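Local coordinates for rieske iron-sulfur protein soxF (Sulfolobus acidocaldarius, PDB 1JM1) that carries a Rieske-type [2Fe-2S] cluster in its soluble domain and probably passes electrons along the archaeal respiratory chain, at residues A31-A36 with C44-L49; H127-A132 with G142-P147. One frame throughout, in Å; residues are numbered along the deposited sequence.

Contact 1: A31-A36 with C44-L49; sequences AVYFFA and CFLVDL
Phe35 CG stands between its own backbone N and carbonyl carbon (chi1 64°), and this torsion lays the ring along the opposite strand, against Cys44 and Leu46. Phe45 takes the same setting, also at 64°; its ring leads away from strand 32-36, and Phe45 CD1 stays 4.0 Å from Val32 CG1. The two strands, 32-36 and 44-48, form an antiparallel beta hairpin. Their axes run at 155° and approach to 4.3 Å. Tyr33 with Leu46 and Phe35 with Cys44 are the hydrogen-bonded pairs. Val32 with Val47 and Phe34 with Phe45 are the non-hydrogen-bonded ones. At the open end of the hairpin, Asp48 N gives a further bond to Ala31 O, in the carbonyl plane. The Asp48 carboxylate turns away from strand 32-36 and caps the next helix through OD1, which accepts from Ala51 N.

One face carries Val32, Phe34, Phe45 and Val47. Here Phe45 CB lies over the Phe34 ring in a CH-pi contact, 3.8 Å from Phe34 CD2. Val32 CG1 reaches Phe45 CB at 3.9 Å. The other face carries Tyr33, Phe35, Cys44 and Leu46, and is covered by Val15 of strand 13-17 and Val21 of helix 18-28. Strand 87-91 continues the sheet beyond 43-48, with backbone hydrogen bonds between Phe45 and Phe90. On the Phe35 ring, Leu46 N lies at the edge, while Leu46 CD2 is 3.7 Å from Phe35 CE2. Cys44 CB sits over one face of that ring, 3.7 Å from its centroid and 3.6 Å from Phe35 CZ.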
loop_
_atom_site.group_PDB
_atom_site.type_symbol
_atom_site.label_atom_id
_atom_site.label_comp_id
_atom_site.label_asym_id
_atom_site.label_seq_id
_atom_site.Cartn_x
_atom_site.Cartn_y
_atom_site.Cartn_z
ATOM N N ALA A 31 4.551 11.313 -5.282
ATOM C CA ALA A 31 4.591 10.819 -3.899
ATOM C C ALA A 31 4.302 9.367 -3.769
ATOM O O ALA A 31 4.100 8.883 -2.625
ATOM C CB ALA A 31 3.576 11.611 -3.068
ATOM N N VAL A 32 4.263 8.615 -4.874
ATOM C CA VAL A 32 3.959 7.182 -4.902
ATOM C C VAL A 32 5.171 6.463 -5.450
ATOM O O VAL A 32 5.789 6.911 -6.419
ATOM C CB VAL A 32 2.716 6.955 -5.867
ATOM C CG1 VAL A 32 2.391 5.572 -6.065
ATOM C CG2 VAL A 32 1.502 7.728 -5.251
ATOM N N TYR A 33 5.519 5.296 -4.845
ATOM C CA TYR A 33 6.721 4.571 -5.195
ATOM C C TYR A 33 6.382 3.099 -5.233
ATOM O O TYR A 33 6.096 2.483 -4.188
ATOM C CB TYR A 33 7.827 4.869 -4.203
ATOM C CG TYR A 33 9.192 4.429 -4.519
ATOM C CD1 TYR A 33 10.111 5.287 -5.117
ATOM C CD2 TYR A 33 9.610 3.100 -4.283
ATOM C CE1 TYR A 33 11.393 4.881 -5.434
ATOM C CE2 TYR A 33 10.916 2.725 -4.587
ATOM C CZ TYR A 33 11.762 3.636 -5.170
ATOM O OH TYR A 33 13.105 3.292 -5.424
ATOM N N PHE A 34 6.400 2.485 -6.415
ATOM C CA PHE A 34 5.956 1.113 -6.589
ATOM C C PHE A 34 7.051 0.126 -6.268
ATOM O O PHE A 34 8.240 0.413 -6.484
ATOM C CB PHE A 34 5.445 0.866 -8.014
ATOM C CG PHE A 34 4.127 1.587 -8.277
ATOM C CD1 PHE A 34 4.148 2.855 -8.828
ATOM C CD2 PHE A 34 2.934 0.983 -7.960
ATOM C CE1 PHE A 34 2.930 3.488 -9.061
ATOM C CE2 PHE A 34 1.714 1.625 -8.192
ATOM C CZ PHE A 34 1.713 2.873 -8.748
ATOM N N PHE A 35 6.631 -1.045 -5.803
ATOM C CA PHE A 35 7.526 -2.159 -5.506
ATOM C C PHE A 35 6.680 -3.439 -5.526
ATOM O O PHE A 35 5.453 -3.357 -5.740
ATOM C CB PHE A 35 8.255 -1.960 -4.152
ATOM C CG PHE A 35 7.390 -1.925 -2.943
ATOM C CD1 PHE A 35 7.269 -3.016 -2.096
ATOM C CD2 PHE A 35 6.679 -0.779 -2.593
ATOM C CE1 PHE A 35 6.535 -2.965 -0.935
ATOM C CE2 PHE A 35 5.926 -0.725 -1.428
ATOM C CZ PHE A 35 5.848 -1.805 -0.596
ATOM N N ALA A 36 7.290 -4.575 -5.338
ATOM C CA ALA A 36 6.578 -5.850 -5.207
ATOM C C ALA A 36 6.939 -6.467 -3.879
ATOM O O ALA A 36 8.103 -6.389 -3.446
ATOM C CB ALA A 36 6.943 -6.824 -6.313
ATOM N N CYS A 44 2.750 -3.397 -5.031
ATOM C CA CYS A 44 2.466 -2.550 -3.895
ATOM C C CYS A 44 2.914 -1.153 -4.188
ATOM O O CYS A 44 3.681 -0.919 -5.133
ATOM C CB CYS A 44 3.235 -3.068 -2.654
ATOM S SG CYS A 44 2.814 -4.748 -2.134
ATOM N N PHE A 45 2.537 -0.182 -3.353
ATOM C CA PHE A 45 3.129 1.150 -3.448
ATOM C C PHE A 45 3.339 1.729 -2.081
ATOM O O PHE A 45 2.499 1.586 -1.188
ATOM C CB PHE A 45 2.290 2.078 -4.345
ATOM C CG PHE A 45 0.903 2.373 -3.850
ATOM C CD1 PHE A 45 0.629 3.490 -3.109
ATOM C CD2 PHE A 45 -0.140 1.495 -4.105
ATOM C CE1 PHE A 45 -0.623 3.722 -2.612
ATOM C CE2 PHE A 45 -1.407 1.724 -3.587
ATOM C CZ PHE A 45 -1.660 2.839 -2.859
ATOM N N LEU A 46 4.434 2.468 -1.950
ATOM C CA LEU A 46 4.639 3.427 -0.883
ATOM C C LEU A 46 3.962 4.705 -1.257
ATOM O O LEU A 46 3.926 5.080 -2.425
ATOM C CB LEU A 46 6.155 3.804 -0.658
ATOM C CG LEU A 46 7.197 2.833 -0.414
ATOM C CD1 LEU A 46 8.582 3.511 -0.208
ATOM C CD2 LEU A 46 6.938 2.040 0.868
ATOM N N VAL A 47 3.471 5.421 -0.248
ATOM C CA VAL A 47 2.927 6.767 -0.461
ATOM C C VAL A 47 3.300 7.621 0.723
ATOM O O VAL A 47 3.152 7.197 1.885
ATOM C CB VAL A 47 1.424 6.742 -0.705
ATOM C CG1 VAL A 47 0.611 6.093 0.421
ATOM C CG2 VAL A 47 0.895 8.159 -1.029
ATOM N N ASP A 48 3.796 8.827 0.442
ATOM C CA ASP A 48 4.000 9.838 1.475
ATOM C C ASP A 48 2.717 10.605 1.560
ATOM O O ASP A 48 2.380 11.432 0.687
ATOM C CB ASP A 48 5.192 10.712 1.202
ATOM C CG ASP A 48 5.413 11.716 2.331
ATOM O OD1 ASP A 48 4.485 12.190 2.952
ATOM O OD2 ASP A 48 6.595 12.148 2.487
ATOM N N LEU A 49 1.897 10.321 2.614
ATOM C CA LEU A 49 0.586 10.918 2.697
ATOM C C LEU A 49 0.641 12.402 2.959
ATOM O O LEU A 49 -0.349 13.105 2.594
ATOM C CB LEU A 49 -0.311 10.218 3.688
ATOM C CG LEU A 49 -0.805 8.812 3.289
ATOM C CD1 LEU A 49 -1.668 8.201 4.371
ATOM C CD2 LEU A 49 -1.629 8.829 1.997
#

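Contact 2: H127-A132 with G142-P147; sequences HGSIYA and GPAPRP. With FES (Fe2/s2 (inorganic) cluster), chain C.
Ser129 meets Ala144 and the [2Fe-2S] cluster through one short side chain. Its CB lies 3.5 Å from the bridging sulfide S1. The torsion places OG anti to the carbonyl carbon (chi1 -63°). OG then stands 3.1 Å from S1 of the cluster and accepts a weak bond from Ala144 N at 3.0 Å, bent to 131° at the hydrogen. The Ala144 methyl, CB, packs against the same Ser129 OG at 3.3 Å. This serine is part of the cluster pocket, and a hydroxyl close to a bridging sulfide would be expected to influence the redox potential.

His127 is a cluster ligand. Its ND1 binds the iron FE2 at 2.1 Å, and His96 ND1 binds the same iron, as in the two-histidine, two-cysteine site of Rieske proteins. His127 CB touches Pro143 CG, and Pro143 CD lies 3.3 Å from His127 O. Pro143 also touches His96, so this proline packs against both histidine ligands. Gly142 passes close to Ser129, and the CA atoms of the two residues are 4.0 Å apart.

Tyr131 comes in from the strand. Its OH lies 3.3 Å from Ala144 CB and is hydrogen-bonded to Val95 N, beside the cluster ligand Cys94. Arg146 O lies at the edge of the tyrosine ring, near its plane. Arg146 NH1 is hydrogen-bonded to Pro170 O and Tyr64 OH.

Strand 130-132 runs between strands 121-123 and 138-141 of the mixed sheet. Segment 142-147 is the loop that leaves strand 138-141 and leads toward strand 151-155.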
loop_
_atom_site.group_PDB
_atom_site.type_symbol
_atom_site.label_atom_id
_atom_site.label_comp_id
_atom_site.label_asym_id
_atom_site.label_seq_id
_atom_site.Cartn_x
_atom_site.Cartn_y
_atom_site.Cartn_z
ATOM N N HIS A 127 -14.711 -1.158 -11.300
ATOM C CA HIS A 127 -16.092 -1.093 -10.788
ATOM C C HIS A 127 -16.258 0.030 -9.766
ATOM O O HIS A 127 -17.297 0.100 -9.120
ATOM C CB HIS A 127 -16.671 -2.420 -10.263
ATOM C CG HIS A 127 -16.285 -3.592 -11.111
ATOM N ND1 HIS A 127 -15.097 -4.275 -10.860
ATOM C CD2 HIS A 127 -16.857 -4.108 -12.198
ATOM C CE1 HIS A 127 -15.015 -5.187 -11.808
ATOM N NE2 HIS A 127 -16.046 -5.125 -12.626
ATOM N N GLY A 128 -15.309 0.954 -9.627
ATOM C CA GLY A 128 -15.516 2.144 -8.834
ATOM C C GLY A 128 -15.352 1.976 -7.333
ATOM O O GLY A 128 -15.789 2.861 -6.557
ATOM N N SER A 129 -14.677 0.935 -6.851
ATOM C CA SER A 129 -14.303 0.888 -5.446
ATOM C C SER A 129 -13.399 2.047 -5.109
ATOM O O SER A 129 -12.471 2.356 -5.855
ATOM C CB SER A 129 -13.611 -0.428 -5.100
ATOM O OG SER A 129 -14.450 -1.514 -5.274
ATOM N N ILE A 130 -13.660 2.685 -3.962
ATOM C CA ILE A 130 -12.825 3.784 -3.469
ATOM C C ILE A 130 -12.332 3.423 -2.081
ATOM O O ILE A 130 -13.138 3.186 -1.181
ATOM C CB ILE A 130 -13.536 5.136 -3.478
ATOM C CG1 ILE A 130 -14.090 5.458 -4.903
ATOM C CG2 ILE A 130 -12.607 6.232 -2.985
ATOM C CD1 ILE A 130 -14.821 6.790 -4.996
ATOM N N TYR A 131 -11.019 3.448 -1.929
ATOM C CA TYR A 131 -10.330 3.152 -0.665
ATOM C C TYR A 131 -9.789 4.427 -0.070
ATOM O O TYR A 131 -9.062 5.176 -0.725
ATOM C CB TYR A 131 -9.198 2.190 -0.920
ATOM C CG TYR A 131 -9.596 0.884 -1.592
ATOM C CD1 TYR A 131 -9.379 0.695 -2.961
ATOM C CD2 TYR A 131 -10.188 -0.135 -0.866
ATOM C CE1 TYR A 131 -9.749 -0.497 -3.550
ATOM C CE2 TYR A 131 -10.514 -1.349 -1.452
ATOM C CZ TYR A 131 -10.282 -1.519 -2.802
ATOM O OH TYR A 131 -10.576 -2.745 -3.350
ATOM N N ALA A 132 -10.137 4.691 1.207
ATOM C CA ALA A 132 -9.714 5.889 1.901
ATOM C C ALA A 132 -8.396 5.586 2.594
ATOM O O ALA A 132 -8.355 5.035 3.703
ATOM C CB ALA A 132 -10.787 6.317 2.872
ATOM N N GLY A 142 -18.438 1.979 -3.739
ATOM C CA GLY A 142 -18.225 0.881 -4.648
ATOM C C GLY A 142 -18.266 -0.449 -3.966
ATOM O O GLY A 142 -18.574 -0.569 -2.784
ATOM N N PRO A 143 -17.999 -1.501 -4.731
ATOM C CA PRO A 143 -18.344 -2.855 -4.307
ATOM C C PRO A 143 -17.303 -3.627 -3.524
ATOM O O PRO A 143 -17.597 -4.742 -3.049
ATOM C CB PRO A 143 -18.667 -3.569 -5.664
ATOM C CG PRO A 143 -17.739 -2.899 -6.621
ATOM C CD PRO A 143 -17.752 -1.454 -6.194
ATOM N N ALA A 144 -16.093 -3.142 -3.330
ATOM C CA ALA A 144 -15.066 -3.903 -2.655
ATOM C C ALA A 144 -15.565 -4.303 -1.285
ATOM O O ALA A 144 -16.133 -3.474 -0.550
ATOM C CB ALA A 144 -13.773 -3.103 -2.514
ATOM N N PRO A 145 -15.366 -5.551 -0.891
ATOM C CA PRO A 145 -16.003 -6.033 0.347
ATOM C C PRO A 145 -15.176 -5.881 1.591
ATOM O O PRO A 145 -15.657 -6.245 2.676
ATOM C CB PRO A 145 -16.235 -7.531 0.014
ATOM C CG PRO A 145 -15.026 -7.869 -0.817
ATOM C CD PRO A 145 -14.878 -6.679 -1.721
ATOM N N ARG A 146 -13.968 -5.354 1.502
ATOM C CA ARG A 146 -13.072 -5.238 2.636
ATOM C C ARG A 146 -12.016 -4.199 2.300
ATOM O O ARG A 146 -11.835 -3.843 1.123
ATOM C CB ARG A 146 -12.437 -6.578 2.964
ATOM C CG ARG A 146 -11.575 -7.157 1.847
ATOM C CD ARG A 146 -11.171 -8.566 2.166
ATOM N NE ARG A 146 -10.295 -9.206 1.156
ATOM C CZ ARG A 146 -9.004 -9.262 1.201
ATOM N NH1 ARG A 146 -8.296 -8.645 2.122
ATOM N NH2 ARG A 146 -8.355 -9.963 0.250
ATOM N N PRO A 147 -11.297 -3.712 3.304
ATOM C CA PRO A 147 -10.308 -2.640 3.080
ATOM C C PRO A 147 -9.125 -3.103 2.233
ATOM O O PRO A 147 -8.713 -4.274 2.213
ATOM C CB PRO A 147 -9.862 -2.262 4.487
ATOM C CG PRO A 147 -11.025 -2.643 5.368
ATOM C CD PRO A 147 -11.503 -3.942 4.757
HETATM FE FE1 FES C . -11.613 -2.773 -8.473
HETATM FE FE2 FES C . -13.888 -4.089 -9.173
HETATM S S1 FES C . -13.746 -2.048 -8.218
HETATM S S2 FES C . -11.764 -4.768 -9.529
#

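Both segments of contact 1 come earlier in the chain than those of contact 2. Their centres are 19 Å apart, and their nearest atoms about 7 Å apart, so the two do not touch. Contact 2 lies at the cluster and supplies His127, Gly128 and Ser129 to its pocket. The centre of contact 1 lies about 7 Å from the centre of the chain. Its closest group to the site is Phe45, whose side chain is about 12 Å from the cluster and about 10 Å from the side chain of the ligand Cys94. The contacts also belong to different sheets: the hairpin of strands 32-36 and 43-48 to a three-stranded antiparallel one, and strand 130-132 to the mixed sheet.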